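Amidohydrolase 2 (Bifidobacterium longum subsp. infantis, PDB 6UVZ) probably acts as a hydrolase of the metallo-dependent hydrolase superfamily, built on a TIM-barrel fold. Local coordinates at residues I161-N166 and S192-V197; D10-I15 and S217-V222; G124-A129 and A152-V157; Q86-P91 and A116-F121; D19-P24 and V58-A63. All blocks are in the same frame, centred on the assembly; numbering follows the deposited sequence.

Contact 1: I161-N166 and S192-V197; sequences IDHLGN and SGDNPV
His163 lays one face of its imidazole ring over the backbone of Gly193. Gly193 CA stands 3.8 Å from the centroid of the His163 ring, a CH-pi contact. Asp162 CB lies toward the rim of the opposite face, so both faces have a carbon against them. With CG anti to the carbonyl carbon, chi1 (-57°) sets the His163 ring beside Gly193. The second torsion, near zero, puts ND1 on the Ser192 side. The bond from His163 ND1 to Ser192 OG is 3.0 Å long but weak, bent to 122° at the hydrogen. The stronger partner of Ser192 OG is Ser217 OG. Away from the ring, Leu164 CD1 meets Val197 CG1 at 3.8 Å, their side chains crossing near a right angle. Ile201, Val202 and Val205 of helix 199-209 close this apolar part. The other side is looser. Asp194 is exposed, and its OD1 lies 3.7 Å from His163 CD2 while hydrogen-bonding to Asn219 ND2. With an alanine at His163, Gly193 would probably lose its ring partner and Ser192 OG its weak donor. Both loops follow barrel strands, so the polar groups gathered here are consistent with the lining of an amidohydrolase active-site pocket.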
# COMPACT_ATOMS: atom_id res chain seq x y z
N ILE A 161 3.89 -4.44 -3.10
CA ILE A 161 4.14 -5.17 -1.86
C ILE A 161 3.92 -4.21 -0.69
O ILE A 161 4.65 -3.23 -0.54
CB ILE A 161 5.56 -5.77 -1.83
CG1 ILE A 161 5.91 -6.41 -3.17
CG2 ILE A 161 5.67 -6.80 -0.72
CD1 ILE A 161 5.01 -7.55 -3.57
N ASP A 162 2.92 -4.49 0.13
CA ASP A 162 2.58 -3.61 1.24
C ASP A 162 3.50 -3.86 2.43
O ASP A 162 3.75 -5.02 2.80
CB ASP A 162 1.12 -3.82 1.67
CG ASP A 162 0.14 -3.27 0.66
OD1 ASP A 162 0.58 -2.73 -0.38
OD2 ASP A 162 -1.08 -3.36 0.92
N HIS A 163 4.00 -2.78 3.02
CA HIS A 163 4.67 -2.81 4.32
C HIS A 163 5.91 -3.70 4.30
O HIS A 163 6.13 -4.50 5.22
CB HIS A 163 3.70 -3.25 5.42
CG HIS A 163 2.47 -2.40 5.52
ND1 HIS A 163 2.30 -1.25 4.78
CD2 HIS A 163 1.35 -2.54 6.26
CE1 HIS A 163 1.13 -0.71 5.07
NE2 HIS A 163 0.53 -1.47 5.97
N LEU A 164 6.72 -3.56 3.25
CA LEU A 164 7.98 -4.29 3.12
C LEU A 164 7.77 -5.81 3.17
O LEU A 164 8.65 -6.55 3.61
CB LEU A 164 8.99 -3.86 4.18
CG LEU A 164 9.45 -2.40 4.13
CD1 LEU A 164 10.15 -2.01 5.42
CD2 LEU A 164 10.36 -2.17 2.93
N GLY A 165 6.61 -6.27 2.72
CA GLY A 165 6.30 -7.68 2.69
C GLY A 165 5.92 -8.29 4.02
O GLY A 165 5.67 -9.50 4.08
N ASN A 166 5.85 -7.50 5.09
CA ASN A 166 5.55 -7.99 6.44
C ASN A 166 6.51 -9.11 6.85
O ASN A 166 6.11 -10.10 7.46
CB ASN A 166 4.09 -8.46 6.55
CG ASN A 166 3.11 -7.30 6.52
OD1 ASN A 166 2.75 -6.75 7.56
ND2 ASN A 166 2.67 -6.93 5.32
N SER A 192 6.91 0.93 4.81
CA SER A 192 6.04 1.33 5.91
C SER A 192 5.74 0.08 6.75
O SER A 192 6.55 -0.86 6.78
CB SER A 192 4.79 2.03 5.36
OG SER A 192 4.06 1.17 4.50
N GLY A 193 4.59 0.07 7.41
CA GLY A 193 4.19 -1.07 8.21
C GLY A 193 3.54 -0.69 9.52
O GLY A 193 3.48 0.49 9.88
N ASP A 194 3.03 -1.68 10.25
CA ASP A 194 2.44 -1.45 11.56
C ASP A 194 3.48 -1.26 12.66
O ASP A 194 3.11 -1.14 13.83
CB ASP A 194 1.51 -2.61 11.93
CG ASP A 194 0.41 -2.82 10.91
OD1 ASP A 194 0.46 -2.17 9.84
OD2 ASP A 194 -0.49 -3.65 11.16
N ASN A 195 4.76 -1.22 12.31
CA ASN A 195 5.85 -1.03 13.24
C ASN A 195 6.87 -0.10 12.60
O ASN A 195 6.91 0.04 11.38
CB ASN A 195 6.52 -2.36 13.61
CG ASN A 195 5.55 -3.37 14.19
OD1 ASN A 195 5.30 -3.39 15.39
ND2 ASN A 195 4.99 -4.21 13.33
N PRO A 196 7.70 0.56 13.41
CA PRO A 196 8.81 1.33 12.84
C PRO A 196 9.71 0.43 12.01
O PRO A 196 10.12 -0.65 12.45
CB PRO A 196 9.54 1.88 14.07
CG PRO A 196 8.49 1.93 15.13
CD PRO A 196 7.58 0.75 14.87
N VAL A 197 10.00 0.87 10.78
CA VAL A 197 10.77 0.04 9.85
C VAL A 197 12.18 -0.18 10.39
O VAL A 197 12.78 0.70 11.03
CB VAL A 197 10.79 0.68 8.45
CG1 VAL A 197 9.38 0.80 7.90
CG2 VAL A 197 11.46 2.04 8.50

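Contact 2: D10-I15 and S217-V222; sequences DSHFHI and SSNWPV
His14 has Asn219 OD1 at the edge of its ring, near the ring plane, 3.6 Å from His14 NE2. The ring and amide planes are 66° apart. On the far side of the ring, His14 ND1 bonds to Val58 O. The indole of Trp220 carries Pro221 CB over the centre of one face, next to the cis peptide bond that joins the two residues. Ile15 CG2 comes to the indole edge, 4.2 Å from Trp220 CZ3, and also touches the edge of the Phe13 ring. The His12 ring runs beside the Asn219 side chain, pointing the same way. Its ND1 bonds to Lys190 NZ, while Asn219 ND2 bonds to Gly193 O and Asp194 OD1. Backbone bonds tie the two segments together. His14 N gives a 2.8 Å bond to Trp220 O, and Asn219 N gives one of 3.1 Å to His12 O. Asp10 OD2 accepts from His12 N at 3.2 Å through its anti lone pair, forming an Asx turn. It also takes a weak, long bond from Ser218 N. His12 and His14 match the HxH sequence that ends the first barrel strand in many amidohydrolases, where it binds metal. No metal is modelled here, but the bonds to Lys190 and Val58 probably help to hold the two rings in their turn, consistent with a site of that kind.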
# COMPACT_ATOMS: atom_id res chain seq x y z
N ASP A 10 1.62 10.17 -1.20
CA ASP A 10 1.42 9.13 -0.20
C ASP A 10 0.78 7.92 -0.87
O ASP A 10 -0.40 7.95 -1.21
CB ASP A 10 0.56 9.64 0.95
CG ASP A 10 0.80 8.89 2.24
OD1 ASP A 10 1.03 9.55 3.28
OD2 ASP A 10 0.78 7.64 2.22
N SER A 11 1.55 6.85 -1.04
CA SER A 11 1.05 5.68 -1.75
C SER A 11 0.20 4.76 -0.88
O SER A 11 -0.28 3.74 -1.39
CB SER A 11 2.21 4.90 -2.36
OG SER A 11 3.12 4.48 -1.36
N HIS A 12 -0.01 5.08 0.39
CA HIS A 12 -0.76 4.19 1.28
C HIS A 12 -1.23 4.99 2.49
O HIS A 12 -0.42 5.32 3.36
CB HIS A 12 0.11 3.01 1.70
CG HIS A 12 -0.63 1.96 2.46
ND1 HIS A 12 -0.94 0.73 1.92
CD2 HIS A 12 -1.12 1.94 3.73
CE1 HIS A 12 -1.59 0.00 2.82
NE2 HIS A 12 -1.71 0.72 3.92
N PHE A 13 -2.53 5.28 2.55
CA PHE A 13 -3.12 5.92 3.72
C PHE A 13 -4.55 5.43 3.87
O PHE A 13 -5.14 4.87 2.94
CB PHE A 13 -3.07 7.45 3.63
CG PHE A 13 -4.16 8.05 2.79
CD1 PHE A 13 -5.32 8.53 3.38
CD2 PHE A 13 -4.03 8.15 1.42
CE1 PHE A 13 -6.33 9.09 2.62
CE2 PHE A 13 -5.04 8.70 0.65
CZ PHE A 13 -6.19 9.17 1.25
N HIS A 14 -5.11 5.65 5.06
CA HIS A 14 -6.46 5.22 5.37
C HIS A 14 -7.25 6.37 5.99
O HIS A 14 -6.69 7.27 6.61
CB HIS A 14 -6.47 4.04 6.36
CG HIS A 14 -5.63 2.88 5.92
ND1 HIS A 14 -6.02 1.99 4.95
CD2 HIS A 14 -4.41 2.46 6.35
CE1 HIS A 14 -5.09 1.07 4.78
NE2 HIS A 14 -4.10 1.33 5.62
N ILE A 15 -8.57 6.32 5.80
CA ILE A 15 -9.51 7.20 6.49
C ILE A 15 -10.73 6.37 6.86
O ILE A 15 -11.12 5.44 6.15
CB ILE A 15 -9.93 8.42 5.64
CG1 ILE A 15 -10.51 7.97 4.29
CG2 ILE A 15 -8.77 9.38 5.44
CD1 ILE A 15 -11.07 9.10 3.46
N SER A 217 5.47 5.45 1.71
CA SER A 217 4.19 5.12 2.32
C SER A 217 4.21 5.54 3.78
O SER A 217 5.18 5.27 4.50
CB SER A 217 3.91 3.62 2.20
OG SER A 217 2.87 3.23 3.08
N SER A 218 3.15 6.21 4.22
CA SER A 218 3.02 6.64 5.60
C SER A 218 2.24 5.67 6.47
O SER A 218 2.47 5.63 7.69
CB SER A 218 2.34 8.02 5.67
OG SER A 218 0.99 7.94 5.25
N ASN A 219 1.32 4.90 5.88
CA ASN A 219 0.43 4.00 6.63
C ASN A 219 -0.38 4.77 7.67
O ASN A 219 -0.73 4.23 8.72
CB ASN A 219 1.22 2.86 7.28
CG ASN A 219 0.35 1.65 7.58
OD1 ASN A 219 -0.73 1.49 7.01
ND2 ASN A 219 0.81 0.80 8.48
N TRP A 220 -0.68 6.03 7.38
CA TRP A 220 -1.44 6.86 8.29
C TRP A 220 -2.91 6.43 8.28
O TRP A 220 -3.44 6.07 7.23
CB TRP A 220 -1.31 8.33 7.88
CG TRP A 220 -1.98 9.30 8.80
CD1 TRP A 220 -1.45 9.90 9.90
CD2 TRP A 220 -3.32 9.81 8.68
NE1 TRP A 220 -2.37 10.74 10.48
CE2 TRP A 220 -3.52 10.70 9.75
CE3 TRP A 220 -4.36 9.60 7.77
CZ2 TRP A 220 -4.73 11.38 9.94
CZ3 TRP A 220 -5.56 10.27 7.96
CH2 TRP A 220 -5.73 11.15 9.03
N PRO A 221 -3.60 6.45 9.44
CA PRO A 221 -3.10 6.84 10.76
C PRO A 221 -2.61 5.67 11.61
O PRO A 221 -2.40 5.84 12.81
CB PRO A 221 -4.32 7.49 11.40
CG PRO A 221 -5.46 6.68 10.85
CD PRO A 221 -5.06 6.25 9.45
N VAL A 222 -2.45 4.49 11.00
CA VAL A 222 -1.97 3.33 11.74
C VAL A 222 -0.55 3.53 12.24
O VAL A 222 -0.14 2.92 13.23
CB VAL A 222 -2.09 2.07 10.88
CG1 VAL A 222 -1.79 0.82 11.69
CG2 VAL A 222 -3.47 1.98 10.25

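Contact 3: G124-A129 and A152-V157; sequences GLRAMA and AQVPEV
Arg126 reaches across from helix 119-131 with its chain extended from CG to NE and sets one guanidinium face over Val154. Val154 CG2 lies 3.8 Å from Arg126 NH1, offset toward the rim of the group. At the guanidinium edge, Arg126 NH1 gives a 3.1 Å hydrogen bond to Gln153 O. The donor stands above the carbonyl plane, 44° out of it. Glu156 OE2 also lies near that edge, but its salt bridge to Arg126 NH1 is long at 3.9 Å. Glu156 bends at chi2 (-85°) to bring the carboxylate round, and its CG meets Ala129 CB. Beneath these polar groups the contact is mostly apolar. Leu125 and Val154 cross obliquely, with Leu125 CB 3.8 Å from Val154 CG2. Ala129 CB sits 3.8 Å from Val157 CB, and Val157 CG2 rests 3.6 Å from Leu125 O. Phe151 adds to the buried side, touching both Leu125 and Val157. A type I turn from Val154 to Val157 lets both valines face helix 119-131. The pairing joins one outer helix of the TIM barrel to the end of the next, 144-153, and to the turn that leads on to strand 159-161.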
# COMPACT_ATOMS: atom_id res chain seq x y z
N GLY A 124 -7.29 -14.29 -12.38
CA GLY A 124 -7.78 -12.98 -11.99
C GLY A 124 -6.74 -11.89 -12.13
O GLY A 124 -7.07 -10.74 -12.42
N LEU A 125 -5.46 -12.23 -11.92
CA LEU A 125 -4.39 -11.25 -12.10
C LEU A 125 -4.31 -10.80 -13.56
O LEU A 125 -4.11 -9.61 -13.84
CB LEU A 125 -3.06 -11.84 -11.64
CG LEU A 125 -2.90 -12.15 -10.15
CD1 LEU A 125 -1.68 -13.03 -9.92
CD2 LEU A 125 -2.79 -10.88 -9.33
N ARG A 126 -4.47 -11.74 -14.50
CA ARG A 126 -4.43 -11.37 -15.91
C ARG A 126 -5.61 -10.48 -16.29
O ARG A 126 -5.47 -9.58 -17.12
CB ARG A 126 -4.42 -12.63 -16.78
CG ARG A 126 -3.41 -13.68 -16.35
CD ARG A 126 -3.33 -14.81 -17.37
NE ARG A 126 -2.73 -16.02 -16.81
CZ ARG A 126 -1.42 -16.23 -16.70
NH1 ARG A 126 -0.56 -15.31 -17.12
NH2 ARG A 126 -0.97 -17.36 -16.18
N ALA A 127 -6.77 -10.72 -15.68
CA ALA A 127 -7.93 -9.88 -15.96
C ALA A 127 -7.72 -8.45 -15.48
O ALA A 127 -8.04 -7.50 -16.20
CB ALA A 127 -9.18 -10.49 -15.32
N MSE A 128 -7.18 -8.29 -14.28
CA MSE A 128 -6.87 -6.97 -13.75
C MSE A 128 -5.79 -6.28 -14.58
O MSE A 128 -5.83 -5.07 -14.79
CB MSE A 128 -6.42 -7.07 -12.29
CG MSE A 128 -7.53 -7.46 -11.33
SE MSE A 128 -6.92 -7.52 -9.48
CE MSE A 128 -5.81 -9.10 -9.58
N ALA A 129 -4.81 -7.07 -15.04
CA ALA A 129 -3.74 -6.52 -15.86
C ALA A 129 -4.27 -5.95 -17.16
O ALA A 129 -3.84 -4.88 -17.60
CB ALA A 129 -2.69 -7.59 -16.13
N ALA A 152 5.00 -14.25 -10.71
CA ALA A 152 5.94 -14.59 -11.78
C ALA A 152 5.21 -15.09 -13.02
O ALA A 152 5.69 -14.87 -14.14
CB ALA A 152 6.94 -15.63 -11.29
N GLN A 153 4.07 -15.75 -12.84
CA GLN A 153 3.28 -16.20 -13.98
C GLN A 153 2.55 -15.05 -14.66
O GLN A 153 2.21 -15.16 -15.84
CB GLN A 153 2.27 -17.26 -13.53
CG GLN A 153 2.87 -18.38 -12.70
CD GLN A 153 1.83 -19.36 -12.20
OE1 GLN A 153 0.89 -19.71 -12.92
NE2 GLN A 153 1.98 -19.81 -10.96
N VAL A 154 2.29 -13.97 -13.93
CA VAL A 154 1.61 -12.80 -14.49
C VAL A 154 2.53 -11.59 -14.35
O VAL A 154 2.32 -10.76 -13.45
CB VAL A 154 0.25 -12.56 -13.81
CG1 VAL A 154 -0.57 -11.55 -14.60
CG2 VAL A 154 -0.51 -13.86 -13.65
N PRO A 155 3.55 -11.44 -15.19
CA PRO A 155 4.43 -10.27 -15.09
C PRO A 155 3.79 -8.98 -15.58
O PRO A 155 4.34 -7.90 -15.33
CB PRO A 155 5.63 -10.65 -15.95
CG PRO A 155 5.07 -11.59 -16.96
CD PRO A 155 4.01 -12.38 -16.24
N GLU A 156 2.64 -9.05 -16.26
CA GLU A 156 2.00 -7.87 -16.81
C GLU A 156 1.08 -7.16 -15.82
O GLU A 156 0.59 -6.07 -16.12
CB GLU A 156 1.20 -8.22 -18.07
CG GLU A 156 0.06 -9.20 -17.85
CD GLU A 156 0.50 -10.65 -17.88
OE1 GLU A 156 1.72 -10.91 -17.91
OE2 GLU A 156 -0.38 -11.54 -17.89
N VAL A 157 0.84 -7.74 -14.64
CA VAL A 157 0.03 -7.10 -13.62
C VAL A 157 0.95 -6.31 -12.70
O VAL A 157 2.08 -6.72 -12.41
CB VAL A 157 -0.81 -8.13 -12.84
CG1 VAL A 157 0.07 -9.03 -11.99
CG2 VAL A 157 -1.85 -7.44 -11.98

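Contact 4: Q86-P91 and A116-F121; sequences QGRVSP and ALEPEF
Val89, in the loop after barrel strand 80-86, packs on Phe121 in the first turn of outer helix 119-131. Val89 CB lies 3.6 Å from Phe121 CD1. Val89 CG1 lies 4.2 Å from the centroid of the Phe121 ring, 30° off the normal, an off-centre CH-pi contact. The same Val89 CG1 also touches Phe121 O at 3.4 Å. Phe121 starts out away from the loop, but its ring comes back toward Val89, with CG anti to the backbone N (chi1 -172°). Were Phe121 replaced by an alanine, a gap would probably open beside Val89, and that valine would lose its ring. Next along the loop, Ser90 CA makes a CA-H...O contact of 3.5 Å to Glu120 O, almost straight at 170°. Pro91 CD comes to the same carbonyl, 3.3 Å from Glu120 O. At the exposed edge, Arg88 NH2 forms a long salt bridge of 3.9 Å with Glu120 OE2, the two flat groups turned steeply to one another. Glu118, the N-cap residue, is near as an opposite charge alone. Both glutamates have a stronger partner in Arg115. Apolar packing within and a charged cluster at the exposed edge thus seat the start of an outer helix against a strand-following loop of the TIM barrel.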
# COMPACT_ATOMS: atom_id res chain seq x y z
N GLN A 86 -11.58 -3.17 -1.89
CA GLN A 86 -11.38 -4.59 -1.64
C GLN A 86 -12.18 -5.45 -2.61
O GLN A 86 -13.15 -5.00 -3.23
CB GLN A 86 -11.74 -4.95 -0.20
CG GLN A 86 -13.18 -4.67 0.19
CD GLN A 86 -13.49 -5.14 1.60
OE1 GLN A 86 -14.19 -4.46 2.35
NE2 GLN A 86 -12.97 -6.30 1.97
N GLY A 87 -11.75 -6.70 -2.74
CA GLY A 87 -12.41 -7.64 -3.62
C GLY A 87 -11.71 -8.98 -3.56
O GLY A 87 -10.65 -9.13 -2.94
N ARG A 88 -12.32 -9.96 -4.21
CA ARG A 88 -11.78 -11.31 -4.30
C ARG A 88 -11.29 -11.55 -5.73
O ARG A 88 -12.08 -11.50 -6.67
CB ARG A 88 -12.84 -12.35 -3.91
CG ARG A 88 -12.32 -13.78 -3.91
CD ARG A 88 -13.35 -14.75 -3.34
NE ARG A 88 -12.89 -16.13 -3.38
CZ ARG A 88 -12.14 -16.69 -2.44
NH1 ARG A 88 -11.76 -15.99 -1.38
NH2 ARG A 88 -11.76 -17.96 -2.57
N VAL A 89 -9.99 -11.80 -5.87
CA VAL A 89 -9.36 -11.88 -7.18
C VAL A 89 -9.90 -13.09 -7.93
O VAL A 89 -9.82 -14.22 -7.45
CB VAL A 89 -7.84 -11.93 -7.06
CG1 VAL A 89 -7.21 -12.25 -8.40
CG2 VAL A 89 -7.31 -10.61 -6.52
N SER A 90 -10.44 -12.85 -9.12
CA SER A 90 -10.94 -13.89 -10.01
C SER A 90 -11.21 -13.25 -11.37
O SER A 90 -11.45 -12.05 -11.45
CB SER A 90 -12.21 -14.54 -9.45
OG SER A 90 -13.29 -13.63 -9.44
N PRO A 91 -11.19 -14.05 -12.45
CA PRO A 91 -11.49 -13.49 -13.77
C PRO A 91 -12.96 -13.17 -13.97
O PRO A 91 -13.39 -12.82 -15.08
CB PRO A 91 -11.01 -14.59 -14.73
CG PRO A 91 -11.05 -15.84 -13.92
CD PRO A 91 -10.71 -15.44 -12.52
N ALA A 116 -2.76 -17.79 -3.15
CA ALA A 116 -2.01 -17.32 -4.31
C ALA A 116 -1.73 -18.44 -5.31
O ALA A 116 -1.35 -18.14 -6.45
CB ALA A 116 -0.69 -16.69 -3.86
N LEU A 117 -1.89 -19.70 -4.91
CA LEU A 117 -1.63 -20.83 -5.79
C LEU A 117 -2.87 -21.31 -6.53
O LEU A 117 -2.76 -22.20 -7.37
CB LEU A 117 -1.02 -21.99 -4.99
CG LEU A 117 0.32 -21.72 -4.30
CD1 LEU A 117 0.88 -23.00 -3.70
CD2 LEU A 117 1.31 -21.09 -5.27
N GLU A 118 -4.04 -20.75 -6.23
CA GLU A 118 -5.25 -21.17 -6.92
C GLU A 118 -5.26 -20.61 -8.34
O GLU A 118 -4.83 -19.47 -8.57
CB GLU A 118 -6.49 -20.70 -6.16
CG GLU A 118 -6.46 -21.01 -4.68
CD GLU A 118 -7.85 -21.00 -4.05
OE1 GLU A 118 -8.55 -22.03 -4.14
OE2 GLU A 118 -8.24 -19.96 -3.48
N PRO A 119 -5.74 -21.38 -9.32
CA PRO A 119 -5.72 -20.89 -10.71
C PRO A 119 -6.63 -19.71 -10.95
O PRO A 119 -6.33 -18.88 -11.82
CB PRO A 119 -6.16 -22.12 -11.53
CG PRO A 119 -5.98 -23.28 -10.61
CD PRO A 119 -6.22 -22.77 -9.23
N GLU A 120 -7.74 -19.60 -10.21
CA GLU A 120 -8.62 -18.44 -10.39
C GLU A 120 -7.95 -17.17 -9.89
O GLU A 120 -8.28 -16.07 -10.37
CB GLU A 120 -9.95 -18.67 -9.67
CG GLU A 120 -9.88 -18.56 -8.15
CD GLU A 120 -11.24 -18.72 -7.50
OE1 GLU A 120 -12.09 -19.44 -8.06
OE2 GLU A 120 -11.46 -18.11 -6.43
N PHE A 121 -7.01 -17.28 -8.95
CA PHE A 121 -6.25 -16.11 -8.52
C PHE A 121 -5.27 -15.68 -9.60
O PHE A 121 -5.10 -14.49 -9.86
CB PHE A 121 -5.53 -16.41 -7.21
CG PHE A 121 -4.86 -15.21 -6.60
CD1 PHE A 121 -5.57 -14.36 -5.77
CD2 PHE A 121 -3.52 -14.94 -6.84
CE1 PHE A 121 -4.96 -13.26 -5.20
CE2 PHE A 121 -2.91 -13.84 -6.28
CZ PHE A 121 -3.63 -13.00 -5.45

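Contact 5: D19-P24 and V58-A63; sequences DAQDLP and VEVDAA
Ala63 N donates a 3.0 Å hydrogen bond to Asp22 O, the one hydrogen bond between the two segments. It is fairly straight, 153° at the hydrogen, and meets the oxygen nearly along the C=O axis. Ala63 CB rests on the same carbonyl, 3.3 Å from Asp22 O. Ala63 CB also lies 3.8 Å from Asp22 OD2. With Asp22 CG anti to the backbone N (chi1 -176°), the carboxylate lies beside the Ala63 methyl. Residues 19-24 belong to the loop after strand 7-13 and residues 58-63 to the loop after strand 51-58. They are thus neighbouring loops on the C-terminal side of the TIM-barrel strands. Their touching parts run at 85° to each other. Deeper in, Leu23 CD2 meets Val60 CG2 at 4.1 Å and lies 3.9 Å from Val60 O. Trp25 NE1 donates to that oxygen, and Trp16 touches both Leu23 and Val60. Gln21 comes to Val60 more loosely, and its OE1 accepts from Asp17 N. Within the second loop, Asp61 N bonds to Glu59 OE2, approaching from above the carboxylate plane. The other oxygen, Glu59 OE1, makes a salt bridge to Arg103. Pro24 lies at the exposed margin, with its CD 4.0 Å from Asp61 O.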
# COMPACT_ATOMS: atom_id res chain seq x y z
N ASP A 19 -18.34 5.92 13.62
CA ASP A 19 -19.79 5.98 13.80
C ASP A 19 -20.53 5.50 12.56
O ASP A 19 -21.41 4.63 12.65
CB ASP A 19 -20.22 7.40 14.16
CG ASP A 19 -19.76 7.81 15.54
OD1 ASP A 19 -18.62 8.32 15.67
OD2 ASP A 19 -20.53 7.62 16.51
N ALA A 20 -20.20 6.06 11.39
CA ALA A 20 -20.88 5.68 10.16
C ALA A 20 -20.42 4.33 9.61
O ALA A 20 -21.17 3.69 8.87
CB ALA A 20 -20.68 6.76 9.09
N GLN A 21 -19.21 3.90 9.96
CA GLN A 21 -18.65 2.65 9.46
C GLN A 21 -18.47 1.65 10.60
O GLN A 21 -18.42 2.02 11.78
CB GLN A 21 -17.31 2.89 8.76
CG GLN A 21 -17.41 3.75 7.52
CD GLN A 21 -16.05 4.04 6.91
OE1 GLN A 21 -15.38 5.01 7.28
NE2 GLN A 21 -15.64 3.21 5.96
N ASP A 22 -18.39 0.38 10.23
CA ASP A 22 -18.20 -0.72 11.17
C ASP A 22 -16.87 -1.39 10.86
O ASP A 22 -16.76 -2.12 9.87
CB ASP A 22 -19.36 -1.71 11.08
CG ASP A 22 -19.26 -2.83 12.11
OD1 ASP A 22 -18.46 -2.70 13.05
OD2 ASP A 22 -19.99 -3.83 11.97
N LEU A 23 -15.88 -1.15 11.70
CA LEU A 23 -14.56 -1.77 11.55
C LEU A 23 -14.33 -2.73 12.70
O LEU A 23 -14.07 -2.28 13.83
CB LEU A 23 -13.46 -0.71 11.50
CG LEU A 23 -13.18 -0.03 10.15
CD1 LEU A 23 -14.35 0.83 9.69
CD2 LEU A 23 -11.91 0.80 10.22
N PRO A 24 -14.40 -4.05 12.48
CA PRO A 24 -14.25 -4.98 13.61
C PRO A 24 -12.86 -4.99 14.21
O PRO A 24 -12.71 -5.14 15.43
CB PRO A 24 -14.63 -6.33 13.00
CG PRO A 24 -14.31 -6.18 11.54
CD PRO A 24 -14.63 -4.75 11.21
N VAL A 58 -6.34 3.10 0.59
CA VAL A 58 -6.35 1.65 0.65
C VAL A 58 -7.51 1.23 1.53
O VAL A 58 -7.81 1.89 2.53
CB VAL A 58 -5.02 1.08 1.18
CG1 VAL A 58 -5.01 -0.43 1.11
CG2 VAL A 58 -3.85 1.67 0.40
N GLU A 59 -8.18 0.13 1.15
CA GLU A 59 -9.37 -0.31 1.87
C GLU A 59 -9.05 -0.57 3.34
O GLU A 59 -7.99 -1.10 3.68
CB GLU A 59 -9.95 -1.56 1.21
CG GLU A 59 -8.98 -2.72 1.05
CD GLU A 59 -8.98 -3.65 2.24
OE1 GLU A 59 -7.92 -4.22 2.57
OE2 GLU A 59 -10.06 -3.81 2.86
N VAL A 60 -9.98 -0.19 4.21
CA VAL A 60 -9.77 -0.24 5.65
C VAL A 60 -10.36 -1.51 6.25
O VAL A 60 -10.57 -1.58 7.47
CB VAL A 60 -10.33 1.01 6.34
CG1 VAL A 60 -9.62 2.26 5.83
CG2 VAL A 60 -11.83 1.12 6.11
N ASP A 61 -10.63 -2.53 5.43
CA ASP A 61 -11.20 -3.80 5.89
C ASP A 61 -12.52 -3.58 6.62
O ASP A 61 -12.74 -4.07 7.73
CB ASP A 61 -10.20 -4.56 6.77
CG ASP A 61 -10.53 -6.04 6.89
OD1 ASP A 61 -10.36 -6.77 5.89
OD2 ASP A 61 -10.97 -6.46 7.98
N ALA A 62 -13.41 -2.82 5.99
CA ALA A 62 -14.70 -2.50 6.57
C ALA A 62 -15.64 -3.70 6.49
O ALA A 62 -15.47 -4.60 5.67
CB ALA A 62 -15.32 -1.29 5.88
N ALA A 63 -16.65 -3.69 7.37
CA ALA A 63 -17.61 -4.79 7.39
C ALA A 63 -18.52 -4.75 6.17
O ALA A 63 -18.84 -5.79 5.59
CB ALA A 63 -18.43 -4.74 8.68

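All five contacts lie in one eight-stranded TIM barrel. Contact 2 joins the first strand, 7-13, to the loop after the last, 214-216, where such a ring of strands closes. The others are nested within its chain loop, in the order 5, 4, 3, 1. Contacts 1 and 2 have centres 11 Å apart and share two hydrogen bonds. Contact 5, centred 15 Å from the centre of contact 2, joins it through Val58. All three lie at the C-terminal ends of the strands, where such enzymes generally carry their site. Contacts 3 and 4, centres 10 Å apart, share outer helix 119-131, with centres at least 23 Å from those of contacts 1 and 2. Contact 4 also touches contact 5 through Gln86.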